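Local coordinates for iron-regulated outer membrane protein (Neisseria meningitidis, PDB 4B7O), which transports iron across the outer membrane as a TonB-dependent transporter of the plug-and-barrel family, probably in the form of siderophore complexes, at residues A[119-124]-A[308-313]; A[169-174]-A[250-255]. All coordinates share one frame; numbering follows the deposited sequence.

How the interactions relate
Both contacts fasten the plug to the inner wall of the barrel, and both are buried, with centres about 10 Å apart. Interaction 1 sets the turn after plug strand 118-121 against barrel strand 303-320; interaction 2 sets the end of the neighbouring, parallel plug strand 166-171 against barrel strand 246-259. Their chemistry differs. The first is loose packing of asparagine amides on a turn, with no direct hydrogen bond between its segments, whereas in the second one lysine ammonium group is gripped by several oxygens. Within the plug the two are tied by Lys120 O to Ala169 N, 2.6 Å, and by the carboxylate of Asp122 to the hydroxyl of Thr171.

Interaction 1 of 2, residues A[119-124]-A[308-313]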
loop_
_atom_site.group_PDB
_atom_site.type_symbol
_atom_site.label_atom_id
_atom_site.label_comp_id
_atom_site.label_asym_id
_atom_site.label_seq_id
_atom_site.Cartn_x
_atom_site.Cartn_y
_atom_site.Cartn_z
ATOM N N ILE A 119 1.047 -3.145 -1.559
ATOM C CA ILE A 119 0.910 -3.267 -0.144
ATOM C C ILE A 119 0.946 -4.729 0.070
ATOM O O ILE A 119 0.093 -5.426 -0.433
ATOM C CB ILE A 119 -0.474 -2.787 0.358
ATOM C CG1 ILE A 119 -0.707 -1.329 -0.035
ATOM C CG2 ILE A 119 -0.565 -2.946 1.876
ATOM C CD1 ILE A 119 -1.827 -0.742 0.781
ATOM N N LYS A 120 1.928 -5.219 0.807
ATOM C CA LYS A 120 2.115 -6.646 0.858
ATOM C C LYS A 120 1.762 -7.052 2.239
ATOM O O LYS A 120 2.282 -6.468 3.222
ATOM C CB LYS A 120 3.576 -7.014 0.589
ATOM C CG LYS A 120 4.133 -6.410 -0.690
ATOM C CD LYS A 120 5.417 -7.167 -1.077
ATOM C CE LYS A 120 6.062 -6.527 -2.293
ATOM N NZ LYS A 120 7.070 -7.384 -3.008
ATOM N N VAL A 121 0.885 -8.040 2.360
ATOM C CA VAL A 121 0.644 -8.526 3.691
ATOM C C VAL A 121 0.846 -9.988 3.701
ATOM O O VAL A 121 0.306 -10.674 2.851
ATOM C CB VAL A 121 -0.701 -8.025 4.359
ATOM C CG1 VAL A 121 -1.475 -7.050 3.472
ATOM C CG2 VAL A 121 -1.550 -9.167 4.933
ATOM N N ASP A 122 1.647 -10.451 4.657
ATOM C CA ASP A 122 2.204 -11.799 4.657
ATOM C C ASP A 122 2.776 -12.275 3.315
ATOM O O ASP A 122 2.727 -13.467 2.985
ATOM C CB ASP A 122 1.181 -12.759 5.206
ATOM C CG ASP A 122 0.865 -12.476 6.651
ATOM O OD1 ASP A 122 1.804 -12.136 7.414
ATOM O OD2 ASP A 122 -0.311 -12.598 7.039
ATOM N N ASN A 123 3.332 -11.337 2.552
ATOM C CA ASN A 123 3.900 -11.690 1.280
ATOM C C ASN A 123 2.868 -12.141 0.212
ATOM O O ASN A 123 3.142 -13.025 -0.581
ATOM C CB ASN A 123 4.979 -12.781 1.446
ATOM C CG ASN A 123 6.069 -12.657 0.381
ATOM O OD1 ASN A 123 6.378 -11.550 -0.062
ATOM N ND2 ASN A 123 6.633 -13.784 -0.046
ATOM N N ALA A 124 1.684 -11.536 0.218
ATOM C CA ALA A 124 0.718 -11.734 -0.820
ATOM C C ALA A 124 0.167 -10.387 -1.199
ATOM O O ALA A 124 -0.190 -9.605 -0.347
ATOM C CB ALA A 124 -0.395 -12.631 -0.321
ATOM N N GLN A 308 -11.392 -7.529 1.393
ATOM C CA GLN A 308 -10.151 -8.175 1.015
ATOM C C GLN A 308 -10.026 -9.382 1.912
ATOM O O GLN A 308 -10.155 -9.269 3.142
ATOM C CB GLN A 308 -8.965 -7.224 1.238
ATOM C CG GLN A 308 -7.647 -7.752 0.670
ATOM C CD GLN A 308 -6.532 -6.714 0.686
ATOM O OE1 GLN A 308 -6.278 -6.055 -0.313
ATOM N NE2 GLN A 308 -5.887 -6.539 1.840
ATOM N N SER A 309 -9.773 -10.533 1.316
ATOM C CA SER A 309 -9.623 -11.791 2.054
ATOM C C SER A 309 -8.354 -12.449 1.667
ATOM O O SER A 309 -7.943 -12.362 0.528
ATOM C CB SER A 309 -10.742 -12.769 1.704
ATOM O OG SER A 309 -11.834 -12.371 2.478
ATOM N N ASN A 310 -7.771 -13.180 2.598
ATOM C CA ASN A 310 -6.489 -13.812 2.365
ATOM C C ASN A 310 -6.423 -15.171 3.034
ATOM O O ASN A 310 -6.598 -15.276 4.254
ATOM C CB ASN A 310 -5.386 -12.903 2.931
ATOM C CG ASN A 310 -4.032 -13.179 2.310
ATOM O OD1 ASN A 310 -3.927 -13.898 1.296
ATOM N ND2 ASN A 310 -2.974 -12.602 2.899
ATOM N N THR A 311 -6.152 -16.210 2.266
ATOM C CA THR A 311 -5.815 -17.491 2.860
ATOM C C THR A 311 -4.364 -17.822 2.582
ATOM O O THR A 311 -3.918 -17.870 1.423
ATOM C CB THR A 311 -6.705 -18.602 2.278
ATOM O OG1 THR A 311 -8.044 -18.164 2.432
ATOM C CG2 THR A 311 -6.531 -19.875 3.036
ATOM N N ASN A 312 -3.606 -18.042 3.632
ATOM C CA ASN A 312 -2.163 -18.048 3.444
ATOM C C ASN A 312 -1.577 -19.228 4.114
ATOM O O ASN A 312 -1.904 -19.535 5.286
ATOM C CB ASN A 312 -1.491 -16.781 3.985
ATOM C CG ASN A 312 -0.062 -16.577 3.380
ATOM O OD1 ASN A 312 0.121 -15.936 2.349
ATOM N ND2 ASN A 312 0.917 -17.162 3.996
ATOM N N LEU A 313 -0.701 -19.896 3.375
ATOM C CA LEU A 313 0.083 -20.930 3.981
ATOM C C LEU A 313 1.531 -20.576 3.867
ATOM O O LEU A 313 1.996 -20.306 2.778
ATOM C CB LEU A 313 -0.179 -22.230 3.252
ATOM C CG LEU A 313 0.458 -23.506 3.790
ATOM C CD1 LEU A 313 -0.080 -23.891 5.161
ATOM C CD2 LEU A 313 0.121 -24.621 2.819
#
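Asn310 and Asn312 of barrel strand 308-313 point at the turn formed by Val121 to Ala124, a plug-to-wall contact of the TonB-dependent receptor fold. The turn is of type I', closing the end of an edge strand of the plug sheet, and Ala124 N reaches back to Val121 O at 3.1 Å. Asn310 illustrates how a polar side chain can pack without bonding its neighbour. Its CB leaves the strand toward the plug, and with CG anti to the backbone N (chi1 -159°) the amide is carried inward to the turn. There Asn310 OD1 and Asn310 ND2 each lie 4.1 Å from the methyl CB of Ala124. Asn310 ND2 also stops 3.8 Å from Val121 O, too far for a hydrogen bond, and lies near the CG2 methyl of Val121. The amide thus spans the first and last residues of the turn. Two residues on, Asn312 adopts a similar first torsion and brings Asn312 OD1 to 3.6 Å from Asp122 O. Two carbonyl oxygens cannot bond each other directly; Asn329 on the next barrel strand supplies its ND2 to Asn123 O and, weakly, to Asn312 OD1, bridging wall and turn. The intervening Ser309 and Thr311 turn the other way and bond Glu272 and His270 on strand 264-276. Ala124 CB also meets the second asparagine, its methyl carbon lying 4.3 Å from Asn312 OD1.

Interaction 2 of 2, residues A[169-174]-A[250-255]; sequences AKTVDA and SYLAKI
Thr171 faces Leu252 with their CA atoms 8.3 Å apart, and the CA atoms of Asp173 and Lys254 lie 7.5 Å apart, too far to pair as strands, so the wall's side chains cross the gap to plug side chains and to one plug carbonyl. In the plug-and-barrel fold of this family, segment 169-174 is where the last strand of the plug sheet gives way to the short helix 174-177, and strand 250-255 belongs to the surrounding wall. Lys254 carries the contact. Its chain leaves the wall extended, then bends at the third torsion (chi3 -75°), which brings CE and NZ in among the oxygens of three successive plug residues. Lys254 NZ donates to Thr171 OG1 at 2.5 Å, a length short enough to be treated with caution. Lys254 NZ also donates to Val172 O at 2.9 Å, approaching at a C=O...N angle of 129° from well above the carbonyl plane. Asp173 CB leads away from the wall, but its carboxylate comes back to the lysine: the third bond, to Asp173 OD1, is part of a salt bridge, and the ammonium group meets that oxygen nearly along its C-O axis. A buried positive charge is therefore met by a carboxylate, a carbonyl and a hydroxyl, with the carboxylate of Asp122 behind the hydroxyl, which may add to the favourable field. Beside this polar cluster lies an apolar patch: Leu252 pushes CD2 against Thr171 CB and slants across Val172, both Val172 and Leu252 also touching Leu215 of strand 212-223. The methyls Val172 CG1 and Leu252 CD2 close to 3.9 Å.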
loop_
_atom_site.group_PDB
_atom_site.type_symbol
_atom_site.label_atom_id
_atom_site.label_comp_id
_atom_site.label_asym_id
_atom_site.label_seq_id
_atom_site.Cartn_x
_atom_site.Cartn_y
_atom_site.Cartn_z
ATOM N N ALA A 169 3.514 -5.637 5.347
ATOM C CA ALA A 169 2.972 -5.837 6.677
ATOM C C ALA A 169 2.963 -7.328 6.998
ATOM O O ALA A 169 2.938 -8.157 6.102
ATOM C CB ALA A 169 1.587 -5.231 6.763
ATOM N N LYS A 170 3.076 -7.675 8.274
ATOM C CA LYS A 170 2.932 -9.050 8.670
ATOM C C LYS A 170 1.838 -9.079 9.690
ATOM O O LYS A 170 1.779 -8.193 10.579
ATOM C CB LYS A 170 4.189 -9.638 9.279
ATOM C CG LYS A 170 5.419 -9.585 8.398
ATOM C CD LYS A 170 6.557 -10.206 9.184
ATOM C CE LYS A 170 7.874 -9.792 8.638
ATOM N NZ LYS A 170 8.265 -10.834 7.647
ATOM N N THR A 171 0.986 -10.101 9.586
ATOM C CA THR A 171 -0.158 -10.186 10.459
ATOM C C THR A 171 0.326 -10.606 11.857
ATOM O O THR A 171 1.395 -11.180 11.995
ATOM C CB THR A 171 -1.246 -11.129 9.879
ATOM O OG1 THR A 171 -0.688 -12.440 9.658
ATOM C CG2 THR A 171 -1.784 -10.568 8.562
ATOM N N VAL A 172 -0.454 -10.315 12.880
ATOM C CA VAL A 172 -0.072 -10.687 14.231
ATOM C C VAL A 172 -0.123 -12.213 14.459
ATOM O O VAL A 172 -0.798 -12.951 13.734
ATOM C CB VAL A 172 -0.915 -9.878 15.262
ATOM C CG1 VAL A 172 -2.372 -9.974 14.922
ATOM C CG2 VAL A 172 -0.681 -10.386 16.672
ATOM N N ASP A 173 0.637 -12.655 15.453
ATOM C CA ASP A 173 0.895 -14.047 15.830
ATOM C C ASP A 173 0.591 -14.142 17.305
ATOM O O ASP A 173 0.710 -13.165 18.038
ATOM C CB ASP A 173 2.413 -14.280 15.770
ATOM C CG ASP A 173 2.848 -14.820 14.489
ATOM O OD1 ASP A 173 2.045 -14.844 13.526
ATOM O OD2 ASP A 173 3.998 -15.261 14.428
ATOM N N ALA A 174 0.317 -15.339 17.771
ATOM C CA ALA A 174 0.062 -15.577 19.165
ATOM C C ALA A 174 1.237 -15.106 19.990
ATOM O O ALA A 174 1.056 -14.539 21.069
ATOM C CB ALA A 174 -0.197 -17.079 19.387
ATOM N N SER A 250 -12.778 -6.570 10.626
ATOM C CA SER A 250 -11.735 -7.458 10.236
ATOM C C SER A 250 -11.644 -8.572 11.230
ATOM O O SER A 250 -11.919 -8.366 12.408
ATOM C CB SER A 250 -10.418 -6.708 10.118
ATOM O OG SER A 250 -10.063 -6.121 11.350
ATOM N N TYR A 251 -11.317 -9.763 10.750
ATOM C CA TYR A 251 -10.918 -10.814 11.649
ATOM C C TYR A 251 -9.744 -11.607 11.081
ATOM O O TYR A 251 -9.443 -11.545 9.895
ATOM C CB TYR A 251 -12.117 -11.661 12.045
ATOM C CG TYR A 251 -12.533 -12.626 11.018
ATOM C CD1 TYR A 251 -11.925 -13.883 10.948
ATOM C CD2 TYR A 251 -13.560 -12.334 10.148
ATOM C CE1 TYR A 251 -12.292 -14.793 9.997
ATOM C CE2 TYR A 251 -13.954 -13.245 9.211
ATOM C CZ TYR A 251 -13.308 -14.473 9.137
ATOM O OH TYR A 251 -13.659 -15.395 8.173
ATOM N N LEU A 252 -9.042 -12.302 11.953
ATOM C CA LEU A 252 -7.890 -13.078 11.546
ATOM C C LEU A 252 -7.933 -14.379 12.302
ATOM O O LEU A 252 -8.048 -14.370 13.543
ATOM C CB LEU A 252 -6.613 -12.323 11.887
ATOM C CG LEU A 252 -5.273 -13.024 11.683
ATOM C CD1 LEU A 252 -5.002 -13.487 10.251
ATOM C CD2 LEU A 252 -4.178 -12.076 12.152
ATOM N N ALA A 253 -7.875 -15.488 11.575
ATOM C CA ALA A 253 -7.667 -16.776 12.250
ATOM C C ALA A 253 -6.342 -17.396 11.778
ATOM O O ALA A 253 -6.028 -17.438 10.552
ATOM C CB ALA A 253 -8.818 -17.723 12.008
ATOM N N LYS A 254 -5.542 -17.840 12.736
ATOM C CA LYS A 254 -4.212 -18.255 12.373
ATOM C C LYS A 254 -3.810 -19.472 13.198
ATOM O O LYS A 254 -3.914 -19.436 14.430
ATOM C CB LYS A 254 -3.259 -17.082 12.612
ATOM C CG LYS A 254 -1.795 -17.398 12.517
ATOM C CD LYS A 254 -0.923 -16.153 12.546
ATOM C CE LYS A 254 -0.963 -15.404 11.222
ATOM N NZ LYS A 254 -0.036 -14.235 11.280
ATOM N N ILE A 255 -3.343 -20.547 12.551
ATOM C CA ILE A 255 -2.759 -21.662 13.331
ATOM C C ILE A 255 -1.355 -21.967 12.874
ATOM O O ILE A 255 -1.009 -21.888 11.682
ATOM C CB ILE A 255 -3.567 -22.970 13.245
ATOM C CG1 ILE A 255 -4.388 -22.991 11.977
ATOM C CG2 ILE A 255 -4.605 -23.056 14.324
ATOM C CD1 ILE A 255 -3.811 -23.863 10.892
#